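Local coordinates for protein alpha-1,2-mannosidase (Bacteroides thetaiotaomicron, PDB 2WW2) that is a calcium-dependent, inverting alpha-mannosidase of glycoside hydrolase family 92 from a human gut symbiont, at residues T122-E134 against N246-S260. Residues are numbered along the deposited sequence; the frame is centred on the assembly and turned at random.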
loop_
_atom_site.group_PDB
_atom_site.type_symbol
_atom_site.label_atom_id
_atom_site.label_comp_id
_atom_site.label_asym_id
_atom_site.label_seq_id
_atom_site.Cartn_x
_atom_site.Cartn_y
_atom_site.Cartn_z
ATOM N N THR A 122 -42.316 -14.483 -16.084
ATOM C CA THR A 122 -41.851 -15.041 -17.350
ATOM C C THR A 122 -40.650 -15.947 -17.119
ATOM O O THR A 122 -39.883 -15.742 -16.173
ATOM C CB THR A 122 -41.526 -13.926 -18.380
ATOM O OG1 THR A 122 -41.203 -14.520 -19.645
ATOM C CG2 THR A 122 -40.369 -13.082 -17.929
ATOM N N SER A 123 -40.526 -16.994 -17.931
ATOM C CA SER A 123 -39.275 -17.738 -17.960
ATOM C C SER A 123 -38.912 -18.123 -19.387
ATOM O O SER A 123 -39.767 -18.122 -20.299
ATOM C CB SER A 123 -39.284 -18.948 -17.021
ATOM O OG SER A 123 -39.953 -20.067 -17.574
ATOM N N LEU A 124 -37.633 -18.396 -19.591
ATOM C CA LEU A 124 -37.153 -18.779 -20.901
ATOM C C LEU A 124 -36.083 -19.851 -20.760
ATOM O O LEU A 124 -35.312 -19.856 -19.801
ATOM C CB LEU A 124 -36.577 -17.560 -21.635
ATOM C CG LEU A 124 -35.405 -16.827 -20.983
ATOM C CD1 LEU A 124 -34.547 -16.234 -22.054
ATOM C CD2 LEU A 124 -35.861 -15.732 -20.025
ATOM N N SER A 125 -36.016 -20.727 -21.753
ATOM C CA SER A 125 -35.030 -21.788 -21.797
ATOM C C SER A 125 -34.499 -21.807 -23.219
ATOM O O SER A 125 -35.234 -21.501 -24.156
ATOM C CB SER A 125 -35.694 -23.134 -21.450
ATOM O OG SER A 125 -36.012 -23.172 -20.056
ATOM N N ALA A 126 -33.228 -22.155 -23.392
ATOM C CA ALA A 126 -32.622 -22.077 -24.716
ATOM C C ALA A 126 -32.286 -23.450 -25.291
ATOM O O ALA A 126 -32.013 -24.395 -24.550
ATOM C CB ALA A 126 -31.357 -21.213 -24.647
ATOM N N THR A 127 -32.280 -23.548 -26.612
ATOM C CA THR A 127 -31.669 -24.673 -27.288
ATOM C C THR A 127 -30.368 -24.079 -27.842
ATOM O O THR A 127 -30.016 -22.964 -27.472
ATOM C CB THR A 127 -32.567 -25.185 -28.444
ATOM O OG1 THR A 127 -32.794 -24.130 -29.388
ATOM C CG2 THR A 127 -33.935 -25.682 -27.902
ATOM N N SER A 128 -29.668 -24.791 -28.728
ATOM C CA SER A 128 -28.434 -24.258 -29.329
ATOM C C SER A 128 -28.691 -22.935 -30.053
ATOM O O SER A 128 -27.899 -21.998 -29.955
ATOM C CB SER A 128 -27.857 -25.259 -30.341
ATOM O OG SER A 128 -27.386 -26.430 -29.675
ATOM N N ARG A 129 -29.791 -22.878 -30.799
ATOM C CA ARG A 129 -30.052 -21.741 -31.677
ATOM C C ARG A 129 -31.402 -21.063 -31.430
ATOM O O ARG A 129 -31.676 -20.019 -31.990
ATOM C CB ARG A 129 -29.906 -22.193 -33.139
ATOM C CG ARG A 129 -28.503 -22.736 -33.418
ATOM C CD ARG A 129 -28.352 -23.331 -34.854
ATOM N NE ARG A 129 -27.069 -24.013 -34.936
ATOM C CZ ARG A 129 -26.850 -25.229 -34.459
ATOM N NH1 ARG A 129 -27.836 -25.904 -33.872
ATOM N NH2 ARG A 129 -25.644 -25.771 -34.567
ATOM N N GLY A 130 -32.224 -21.618 -30.544
ATOM C CA GLY A 130 -33.520 -20.996 -30.297
ATOM C C GLY A 130 -33.826 -20.868 -28.818
ATOM O O GLY A 130 -32.979 -21.196 -27.974
ATOM N N ALA A 131 -35.035 -20.388 -28.505
ATOM C CA ALA A 131 -35.481 -20.269 -27.106
ATOM C C ALA A 131 -36.989 -20.376 -27.047
ATOM O O ALA A 131 -37.673 -20.115 -28.037
ATOM C CB ALA A 131 -35.033 -18.917 -26.504
ATOM N N VAL A 132 -37.520 -20.715 -25.883
ATOM C CA VAL A 132 -38.966 -20.697 -25.697
ATOM C C VAL A 132 -39.230 -19.979 -24.388
ATOM O O VAL A 132 -38.504 -20.207 -23.433
ATOM C CB VAL A 132 -39.573 -22.125 -25.708
ATOM C CG1 VAL A 132 -41.067 -22.090 -25.393
ATOM C CG2 VAL A 132 -39.343 -22.800 -27.075
ATOM N N PHE A 133 -40.215 -19.071 -24.386
ATOM C CA PHE A 133 -40.632 -18.321 -23.202
ATOM C C PHE A 133 -42.010 -18.823 -22.760
ATOM O O PHE A 133 -42.815 -19.251 -23.601
ATOM C CB PHE A 133 -40.850 -16.831 -23.535
ATOM C CG PHE A 133 -39.589 -16.043 -23.822
ATOM C CD1 PHE A 133 -39.187 -15.010 -22.970
ATOM C CD2 PHE A 133 -38.828 -16.313 -24.952
ATOM C CE1 PHE A 133 -38.035 -14.269 -23.236
ATOM C CE2 PHE A 133 -37.661 -15.568 -25.219
ATOM C CZ PHE A 133 -37.272 -14.549 -24.369
ATOM N N GLU A 134 -42.311 -18.700 -21.468
ATOM C CA GLU A 134 -43.697 -18.718 -21.015
ATOM C C GLU A 134 -43.912 -17.332 -20.418
ATOM O O GLU A 134 -42.982 -16.751 -19.861
ATOM C CB GLU A 134 -43.911 -19.784 -19.931
ATOM C CG GLU A 134 -43.173 -19.390 -18.609
ATOM C CD GLU A 134 -43.265 -20.419 -17.482
ATOM O OE1 GLU A 134 -44.275 -21.174 -17.424
ATOM O OE2 GLU A 134 -42.308 -20.455 -16.652
ATOM N N ASN A 246 -33.933 -23.877 -38.426
ATOM C CA ASN A 246 -33.510 -23.929 -37.024
ATOM C C ASN A 246 -34.716 -23.946 -36.098
ATOM O O ASN A 246 -34.767 -24.741 -35.169
ATOM C CB ASN A 246 -32.612 -22.735 -36.656
ATOM C CG ASN A 246 -31.290 -22.750 -37.408
ATOM O OD1 ASN A 246 -30.927 -23.762 -38.001
ATOM N ND2 ASN A 246 -30.560 -21.635 -37.373
ATOM N N PHE A 247 -35.678 -23.061 -36.364
ATOM C CA PHE A 247 -36.920 -22.987 -35.573
ATOM C C PHE A 247 -37.651 -24.328 -35.592
ATOM O O PHE A 247 -38.063 -24.856 -34.548
ATOM C CB PHE A 247 -37.833 -21.894 -36.146
ATOM C CG PHE A 247 -39.169 -21.749 -35.430
ATOM C CD1 PHE A 247 -39.360 -20.752 -34.461
ATOM C CD2 PHE A 247 -40.237 -22.576 -35.753
ATOM C CE1 PHE A 247 -40.587 -20.600 -33.816
ATOM C CE2 PHE A 247 -41.465 -22.437 -35.108
ATOM C CZ PHE A 247 -41.641 -21.441 -34.143
ATOM N N ASN A 248 -37.811 -24.883 -36.788
ATOM C CA ASN A 248 -38.587 -26.120 -36.936
ATOM C C ASN A 248 -37.900 -27.322 -36.319
ATOM O O ASN A 248 -38.553 -28.211 -35.750
ATOM C CB ASN A 248 -38.939 -26.354 -38.402
ATOM C CG ASN A 248 -40.056 -25.449 -38.863
ATOM O OD1 ASN A 248 -41.050 -25.269 -38.152
ATOM N ND2 ASN A 248 -39.911 -24.876 -40.057
ATOM N N ARG A 249 -36.575 -27.340 -36.385
ATOM C CA ARG A 249 -35.855 -28.444 -35.796
ATOM C C ARG A 249 -35.809 -28.354 -34.276
ATOM O O ARG A 249 -35.898 -29.378 -33.597
ATOM C CB ARG A 249 -34.432 -28.527 -36.339
ATOM C CG ARG A 249 -33.764 -29.845 -35.976
ATOM C CD ARG A 249 -32.381 -29.973 -36.572
ATOM N NE ARG A 249 -32.365 -30.017 -38.036
ATOM C CZ ARG A 249 -31.834 -29.074 -38.814
ATOM N NH1 ARG A 249 -31.320 -27.964 -38.276
ATOM N NH2 ARG A 249 -31.831 -29.228 -40.133
ATOM N N GLU A 250 -35.662 -27.141 -33.738
ATOM C CA GLU A 250 -35.289 -27.008 -32.327
ATOM C C GLU A 250 -36.419 -26.595 -31.389
ATOM O O GLU A 250 -36.409 -26.987 -30.215
ATOM C CB GLU A 250 -34.094 -26.050 -32.154
ATOM C CG GLU A 250 -32.812 -26.496 -32.890
ATOM C CD GLU A 250 -31.614 -25.569 -32.661
ATOM O OE1 GLU A 250 -31.591 -24.857 -31.629
ATOM O OE2 GLU A 250 -30.690 -25.558 -33.528
ATOM N N VAL A 251 -37.358 -25.775 -31.852
ATOM C CA VAL A 251 -38.344 -25.226 -30.897
ATOM C C VAL A 251 -39.815 -25.344 -31.316
ATOM O O VAL A 251 -40.716 -25.132 -30.494
ATOM C CB VAL A 251 -38.045 -23.732 -30.531
ATOM C CG1 VAL A 251 -36.745 -23.615 -29.694
ATOM C CG2 VAL A 251 -37.970 -22.866 -31.799
ATOM N N ALA A 252 -40.068 -25.667 -32.582
ATOM C CA ALA A 252 -41.450 -25.738 -33.064
ATOM C C ALA A 252 -42.275 -26.635 -32.151
ATOM O O ALA A 252 -41.817 -27.703 -31.770
ATOM C CB ALA A 252 -41.504 -26.249 -34.525
ATOM N N ASP A 253 -43.474 -26.180 -31.785
ATOM C CA ASP A 253 -44.426 -26.963 -30.972
ATOM C C ASP A 253 -44.044 -27.126 -29.508
ATOM O O ASP A 253 -44.775 -27.759 -28.754
ATOM C CB ASP A 253 -44.653 -28.361 -31.549
ATOM C CG ASP A 253 -45.170 -28.329 -32.972
ATOM O OD1 ASP A 253 -44.645 -29.107 -33.795
ATOM O OD2 ASP A 253 -46.076 -27.520 -33.270
ATOM N N ALA A 254 -42.892 -26.609 -29.100
ATOM C CA ALA A 254 -42.448 -26.860 -27.731
ATOM C C ALA A 254 -43.014 -25.839 -26.756
ATOM O O ALA A 254 -43.332 -24.705 -27.144
ATOM C CB ALA A 254 -40.921 -26.863 -27.654
ATOM N N ASP A 255 -43.130 -26.232 -25.489
ATOM C CA ASP A 255 -43.374 -25.250 -24.430
ATOM C C ASP A 255 -42.085 -25.087 -23.625
ATOM O O ASP A 255 -41.131 -25.805 -23.886
ATOM C CB ASP A 255 -44.565 -25.643 -23.557
ATOM C CG ASP A 255 -44.388 -26.985 -22.871
ATOM O OD1 ASP A 255 -43.269 -27.544 -22.822
ATOM O OD2 ASP A 255 -45.402 -27.493 -22.365
ATOM N N VAL A 256 -42.040 -24.154 -22.673
ATOM C CA VAL A 256 -40.788 -23.884 -21.956
ATOM C C VAL A 256 -40.331 -25.099 -21.140
ATOM O O VAL A 256 -39.134 -25.360 -21.019
ATOM C CB VAL A 256 -40.856 -22.608 -21.063
ATOM C CG1 VAL A 256 -41.723 -22.844 -19.834
ATOM C CG2 VAL A 256 -39.428 -22.176 -20.634
ATOM N N GLN A 257 -41.284 -25.861 -20.621
ATOM C CA GLN A 257 -40.955 -27.066 -19.850
ATOM C C GLN A 257 -40.165 -28.075 -20.685
ATOM O O GLN A 257 -39.226 -28.704 -20.189
ATOM C CB GLN A 257 -42.237 -27.729 -19.315
ATOM C CG GLN A 257 -42.938 -26.923 -18.186
ATOM C CD GLN A 257 -43.576 -25.600 -18.650
ATOM O OE1 GLN A 257 -43.957 -25.429 -19.834
ATOM N NE2 GLN A 257 -43.702 -24.646 -17.698
ATOM N N LEU A 258 -40.547 -28.235 -21.951
ATOM C CA LEU A 258 -39.850 -29.177 -22.834
ATOM C C LEU A 258 -38.398 -28.734 -23.071
ATOM O O LEU A 258 -37.466 -29.528 -22.913
ATOM C CB LEU A 258 -40.567 -29.339 -24.180
ATOM C CG LEU A 258 -39.965 -30.421 -25.106
ATOM C CD1 LEU A 258 -40.184 -31.812 -24.523
ATOM C CD2 LEU A 258 -40.550 -30.359 -26.533
ATOM N N ILE A 259 -38.213 -27.465 -23.436
ATOM C CA ILE A 259 -36.872 -26.935 -23.730
ATOM C C ILE A 259 -35.997 -26.936 -22.470
ATOM O O ILE A 259 -34.807 -27.281 -22.500
ATOM C CB ILE A 259 -36.948 -25.494 -24.317
ATOM C CG1 ILE A 259 -37.877 -25.463 -25.548
ATOM C CG2 ILE A 259 -35.521 -24.935 -24.632
ATOM C CD1 ILE A 259 -37.604 -26.566 -26.615
ATOM N N SER A 260 -36.600 -26.546 -21.359
ATOM C CA SER A 260 -35.926 -26.588 -20.069
ATOM C C SER A 260 -35.401 -28.004 -19.730
ATOM O O SER A 260 -34.224 -28.161 -19.385
ATOM C CB SER A 260 -36.886 -26.097 -18.977
ATOM O OG SER A 260 -36.281 -26.154 -17.696
HETATM O O HOH W 1 -32.883 -27.059 -24.713
HETATM O O HOH W 2 -44.155 -22.107 -22.675
#
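Val132 packs against Ile259 where an antiparallel beta hairpin of the family 92 N-terminal domain, strands 122-126 and 130-134, lies across two successive helices joined by a type II turn, in the part of the chain assigned to the family 92 catalytic domain. This is the tight part: Val132 CG2 sits 3.4 Å from Ile259 CG1, closer than carbon atoms usually come, with the two side chains crossing at about a right angle. The same CG2 also meets Val251 CG1, while Val132 CG1, anti to its own backbone N (chi1 175°), turns to the start of helix 256-260, next to Val256 N. Ile259 CG2 packs against Ser125 CB and its carbonyl O, and Val256 CG2 packs near Ser125 OG, a hydroxyl whose hydrogen bond goes to Tyr110 O.

At the hairpin turn the contact becomes polar and ionic. Glu250 extends from the last turn of its helix, its chain extended beyond CG, and OE1 takes two bonds: Thr127 OG1 at 2.6 Å on the anti lone pair and Arg129 N at 2.8 Å on the syn one. OE2 receives Arg129 NH1 at 2.9 Å in a salt bridge, with the guanidinium and carboxylate planes 74° apart; Arg129 NH2 goes on to Tyr302 O. A glutamine in place of Glu250 would probably leave Arg129 without its countercharge and force an amide NH2 to face one of these donors. Thr127 OG1 also accepts from Gly130 N, three residues on, an ST motif.

The looser side is at partly exposed Glu134, which crosses Val256 obliquely, its CD 3.7 Å from Val256 CG1 and its OE1 paired with Lys228. Between strand and helix, a water donates to both Ala126 O (2.8 Å) and Ile259 O (2.9 Å).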